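Local coordinates for protein aminomethyltransferase (PDB 3GIR) that belongs to the T-protein family of aminomethyltransferases, which couple a large N-terminal domain to a C-terminal beta-barrel domain, at residues R255-L260 with G344-G349; A51-R56 with A144-A149. All coordinates share one frame; numbering follows the deposited sequence.

Contact 1 of 2, residues R255-L260 with G344-G349; sequences RLEAGL and GPSFDG
A single carboxylate oxygen, Glu257 OE2, takes N-H groups from two successive residues at the tip of a beta hairpin, one well aimed and one weak. The bond from Phe347 N is nearly straight (2.9 Å to Glu257 OE2, 166° at the hydrogen) and comes from well above the carboxylate plane. Ser346 N, 2.8 Å from Glu257 OE2, makes the bent, weak bond (129°). Both donors can point at one oxygen because the helical backbone angles of Pro345 to Phe347 turn the N-H groups of Ser346 and Phe347 the same way, toward OE2. The glutamate reaches across with CG anti to its own carbonyl carbon (chi1 -77°) and an extended chain beyond, Glu257 CG passing Gly344 CA at 4.1 Å. Glu257 OE1 lies 3.3 Å from Ser346 CB and forms a salt bridge with Arg73 and a weak hydrogen bond with His69; Ser346 OG also bonds to His69. The carboxylate, shared between amides and a cationic group, would probably stay ionised. Behind the glutamate, the chain leaves the helix through a Schellman motif at Gly259, and Arg255 NH1 meets Leu260 O at 2.9 Å in the carbonyl plane, while its guanidinium also forms salt bridges with Asp252 and Asp266. On the hairpin, Asp348 and Gly349 face Gly344 in a G1 beta bulge. The contact thus joins the C-terminal end of helix 248-257 to the turn between strands 334-344 and 349-356, with helix 65-74 supplying His69 and packing against Pro345.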
loop_
_atom_site.group_PDB
_atom_site.type_symbol
_atom_site.label_atom_id
_atom_site.label_comp_id
_atom_site.label_asym_id
_atom_site.label_seq_id
_atom_site.Cartn_x
_atom_site.Cartn_y
_atom_site.Cartn_z
ATOM N N ARG A 255 -7.273 4.853 1.402
ATOM C CA ARG A 255 -6.716 3.602 1.789
ATOM C C ARG A 255 -7.185 3.155 3.169
ATOM O O ARG A 255 -7.368 1.952 3.390
ATOM C CB ARG A 255 -5.186 3.593 1.666
ATOM C CG ARG A 255 -4.425 4.453 2.695
ATOM C CD ARG A 255 -4.101 3.628 3.866
ATOM N NE ARG A 255 -3.561 4.482 4.914
ATOM C CZ ARG A 255 -3.222 4.092 6.147
ATOM N NH1 ARG A 255 -3.316 2.849 6.557
ATOM N NH2 ARG A 255 -2.721 5.026 6.963
ATOM N N LEU A 256 -7.324 4.089 4.084
ATOM C CA LEU A 256 -7.749 3.760 5.444
ATOM C C LEU A 256 -9.191 3.285 5.488
ATOM O O LEU A 256 -9.492 2.248 6.096
ATOM C CB LEU A 256 -7.474 4.962 6.354
ATOM C CG LEU A 256 -7.833 4.864 7.845
ATOM C CD1 LEU A 256 -7.322 3.523 8.420
ATOM C CD2 LEU A 256 -7.379 6.138 8.598
ATOM N N GLU A 257 -10.075 3.938 4.757
ATOM C CA GLU A 257 -11.474 3.387 4.520
ATOM C C GLU A 257 -11.469 1.961 3.969
ATOM O O GLU A 257 -12.311 1.141 4.294
ATOM C CB GLU A 257 -12.270 4.304 3.606
ATOM C CG GLU A 257 -12.795 5.506 4.247
ATOM C CD GLU A 257 -13.680 6.310 3.328
ATOM O OE1 GLU A 257 -13.633 6.041 2.101
ATOM O OE2 GLU A 257 -14.397 7.223 3.801
ATOM N N ALA A 258 -10.544 1.680 3.041
ATOM C CA ALA A 258 -10.379 0.367 2.391
ATOM C C ALA A 258 -9.702 -0.703 3.265
ATOM O O ALA A 258 -9.533 -1.812 2.834
ATOM C CB ALA A 258 -9.640 0.472 1.013
ATOM N N GLY A 259 -9.295 -0.334 4.451
ATOM C CA GLY A 259 -8.628 -1.212 5.361
ATOM C C GLY A 259 -7.200 -1.592 5.054
ATOM O O GLY A 259 -6.700 -2.659 5.522
ATOM N N LEU A 260 -6.522 -0.779 4.245
ATOM C CA LEU A 260 -5.200 -1.114 3.760
ATOM C C LEU A 260 -4.130 -0.600 4.651
ATOM O O LEU A 260 -4.207 0.528 5.115
ATOM C CB LEU A 260 -5.025 -0.601 2.330
ATOM C CG LEU A 260 -6.145 -0.970 1.355
ATOM C CD1 LEU A 260 -5.959 -0.288 -0.011
ATOM C CD2 LEU A 260 -6.159 -2.466 1.251
ATOM N N GLY A 344 -13.115 9.835 7.258
ATOM C CA GLY A 344 -13.412 9.159 5.988
ATOM C C GLY A 344 -14.663 9.734 5.360
ATOM O O GLY A 344 -15.750 9.487 5.871
ATOM N N PRO A 345 -14.562 10.480 4.272
ATOM C CA PRO A 345 -15.768 11.122 3.721
ATOM C C PRO A 345 -16.812 10.149 3.176
ATOM O O PRO A 345 -18.015 10.489 3.110
ATOM C CB PRO A 345 -15.211 11.982 2.580
ATOM C CG PRO A 345 -13.819 12.256 2.997
ATOM C CD PRO A 345 -13.348 10.994 3.605
ATOM N N SER A 346 -16.379 8.968 2.756
ATOM C CA SER A 346 -17.312 7.945 2.233
ATOM C C SER A 346 -18.010 7.270 3.393
ATOM O O SER A 346 -19.232 7.123 3.381
ATOM C CB SER A 346 -16.660 6.941 1.313
ATOM O OG SER A 346 -15.992 7.582 0.282
ATOM N N PHE A 347 -17.254 6.934 4.431
ATOM C CA PHE A 347 -17.809 6.367 5.654
ATOM C C PHE A 347 -18.668 7.398 6.402
ATOM O O PHE A 347 -19.583 6.992 7.158
ATOM C CB PHE A 347 -16.667 5.903 6.560
ATOM C CG PHE A 347 -17.116 5.109 7.756
ATOM C CD1 PHE A 347 -17.744 3.889 7.556
ATOM C CD2 PHE A 347 -16.947 5.561 9.027
ATOM C CE1 PHE A 347 -18.172 3.107 8.643
ATOM C CE2 PHE A 347 -17.360 4.800 10.170
ATOM C CZ PHE A 347 -17.964 3.560 9.945
ATOM N N ASP A 348 -18.400 8.681 6.128
ATOM C CA ASP A 348 -18.994 9.855 6.739
ATOM C C ASP A 348 -18.777 9.884 8.229
ATOM O O ASP A 348 -19.697 10.157 9.009
ATOM C CB ASP A 348 -20.468 9.977 6.409
ATOM C CG ASP A 348 -20.996 11.356 6.685
ATOM O OD1 ASP A 348 -20.237 12.359 6.634
ATOM O OD2 ASP A 348 -22.200 11.417 6.992
ATOM N N GLY A 349 -17.533 9.644 8.619
ATOM C CA GLY A 349 -17.102 9.836 9.987
ATOM C C GLY A 349 -15.666 9.382 10.175
ATOM O O GLY A 349 -15.059 8.908 9.224
#

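Contact 2 of 2, residues A51-R56 with A144-A149; sequences AFAGWR and ANAGNA
Ala53 CB meets Ala146 CB at 3.7 Å and lies 3.5 Å from Gly147 N, and these small groups form the tight part of a contact that has no direct hydrogen bond. Ala53 is the first of the two central residues in a type I' beta turn from Phe52 to Trp55. Phe52 and Trp55 bond to each other through both backbone pairs, with Phe52 N to Trp55 O at 2.9 Å, so the turn holds Ala53 CB out toward the opposing loop. The same methyl also covers one face of the Phe52 ring, toward its rim. The packing is looser at Trp55, where Ala146 CB lies obliquely to the indole, 4.2 Å from Trp55 NE1. With CG anti to the carbonyl carbon (chi1 -67°), the indole is placed so that NE1 points to a water. On this looser side the water lies in the ring plane and accepts from Trp55 NE1 at 3.0 Å; its approach to Ala146 O is too short to trust in detail. Gly147 packs by its N against Ala53 CB but is itself exposed, so the contact opens to solvent along this residue. The tip of the hairpin formed by strands 48-52 and 55-60, tied to Lys34 through Gly54, therefore rests on the loop between strand 139-144 and helix 149-159, where Asp128 of strand 126-136 accepts a hydrogen bond from Asn145 N.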
loop_
_atom_site.group_PDB
_atom_site.type_symbol
_atom_site.label_atom_id
_atom_site.label_comp_id
_atom_site.label_asym_id
_atom_site.label_seq_id
_atom_site.Cartn_x
_atom_site.Cartn_y
_atom_site.Cartn_z
ATOM N N ALA A 51 6.312 16.998 3.487
ATOM C CA ALA A 51 7.256 15.895 3.542
ATOM C C ALA A 51 6.559 14.600 3.805
ATOM O O ALA A 51 5.707 14.482 4.700
ATOM C CB ALA A 51 8.270 16.108 4.692
ATOM N N PHE A 52 6.916 13.604 3.002
ATOM C CA PHE A 52 6.521 12.201 3.233
ATOM C C PHE A 52 7.607 11.318 2.738
ATOM O O PHE A 52 8.026 11.401 1.585
ATOM C CB PHE A 52 5.225 11.857 2.495
ATOM C CG PHE A 52 4.832 10.439 2.691
ATOM C CD1 PHE A 52 4.369 10.020 3.924
ATOM C CD2 PHE A 52 4.988 9.536 1.688
ATOM C CE1 PHE A 52 4.019 8.709 4.140
ATOM C CE2 PHE A 52 4.629 8.191 1.902
ATOM C CZ PHE A 52 4.144 7.799 3.119
ATOM N N ALA A 53 8.053 10.435 3.635
ATOM C CA ALA A 53 9.071 9.416 3.318
ATOM C C ALA A 53 10.260 9.973 2.636
ATOM O O ALA A 53 10.878 9.344 1.775
ATOM C CB ALA A 53 8.426 8.224 2.452
ATOM N N GLY A 54 10.639 11.203 3.001
ATOM C CA GLY A 54 11.783 11.871 2.423
ATOM C C GLY A 54 11.620 12.623 1.115
ATOM O O GLY A 54 12.602 13.149 0.570
ATOM N N TRP A 55 10.358 12.684 0.640
ATOM C CA TRP A 55 9.977 13.378 -0.544
ATOM C C TRP A 55 9.091 14.574 -0.266
ATOM O O TRP A 55 8.346 14.556 0.678
ATOM C CB TRP A 55 9.127 12.461 -1.466
ATOM C CG TRP A 55 9.951 11.293 -2.038
ATOM C CD1 TRP A 55 10.322 10.205 -1.392
ATOM C CD2 TRP A 55 10.426 11.168 -3.383
ATOM N NE1 TRP A 55 11.033 9.351 -2.245
ATOM C CE2 TRP A 55 11.119 9.941 -3.467
ATOM C CE3 TRP A 55 10.327 11.960 -4.511
ATOM C CZ2 TRP A 55 11.670 9.463 -4.685
ATOM C CZ3 TRP A 55 10.882 11.508 -5.715
ATOM C CH2 TRP A 55 11.554 10.276 -5.771
ATOM N N ARG A 56 9.185 15.575 -1.118
ATOM C CA ARG A 56 8.254 16.713 -1.123
ATOM C C ARG A 56 7.025 16.294 -1.996
ATOM O O ARG A 56 7.099 16.215 -3.244
ATOM C CB ARG A 56 8.882 18.021 -1.598
ATOM C CG ARG A 56 7.844 19.169 -1.715
ATOM C CD ARG A 56 8.425 20.555 -1.956
ATOM N NE ARG A 56 9.165 20.982 -0.815
ATOM C CZ ARG A 56 10.478 20.893 -0.639
ATOM N NH1 ARG A 56 11.274 20.412 -1.598
ATOM N NH2 ARG A 56 11.010 21.307 0.512
ATOM N N ALA A 144 8.156 -1.195 -4.277
ATOM C CA ALA A 144 8.594 -0.947 -2.891
ATOM C C ALA A 144 8.068 0.377 -2.428
ATOM O O ALA A 144 7.954 1.322 -3.221
ATOM C CB ALA A 144 10.122 -0.922 -2.817
ATOM N N ASN A 145 7.817 0.498 -1.133
ATOM C CA ASN A 145 7.425 1.798 -0.606
ATOM C C ASN A 145 8.505 2.823 -0.598
ATOM O O ASN A 145 9.679 2.500 -0.396
ATOM C CB ASN A 145 6.947 1.570 0.850
ATOM C CG ASN A 145 5.611 0.993 0.926
ATOM O OD1 ASN A 145 5.434 -0.221 1.329
ATOM N ND2 ASN A 145 4.616 1.781 0.515
ATOM N N ALA A 146 8.128 4.107 -0.684
ATOM C CA ALA A 146 9.067 5.188 -0.748
ATOM C C ALA A 146 10.102 5.204 0.375
ATOM O O ALA A 146 11.300 5.330 0.120
ATOM C CB ALA A 146 8.291 6.513 -0.822
ATOM N N GLY A 147 9.652 5.068 1.586
ATOM C CA GLY A 147 10.584 5.197 2.721
ATOM C C GLY A 147 11.596 4.090 2.859
ATOM O O GLY A 147 12.609 4.209 3.549
ATOM N N ASN A 148 11.281 2.976 2.227
ATOM C CA ASN A 148 12.026 1.752 2.343
ATOM C C ASN A 148 12.745 1.324 1.113
ATOM O O ASN A 148 13.357 0.260 1.090
ATOM C CB ASN A 148 11.065 0.602 2.738
ATOM C CG ASN A 148 10.339 0.844 4.044
ATOM O OD1 ASN A 148 9.124 0.593 4.161
ATOM N ND2 ASN A 148 11.047 1.359 5.008
ATOM N N ALA A 149 12.705 2.108 0.057
ATOM C CA ALA A 149 13.190 1.664 -1.267
ATOM C C ALA A 149 14.689 1.361 -1.218
ATOM O O ALA A 149 15.139 0.339 -1.718
ATOM C CB ALA A 149 12.892 2.755 -2.290
HETATM O O HOH W 1 12.540 6.847 -1.446
#

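Overall arrangement
The two contacts follow one another along the chain, contact 2 closing before contact 1 opens, and their centres lie 23 Å apart. They do not touch, although their nearest atoms come within about 8 Å. Contact 2 stays within the N-terminal family region, joining two of its sheets through a hairpin tip and a loop, whereas contact 1 ties that region to the C-terminal barrel. Both are partly buried, the centre of contact 1 lying 14 Å and that of contact 2 lying 12 Å from the centre of the chain. The sodium ion, bound at Leu238, Asp240 and Val243, takes no residue from either contact.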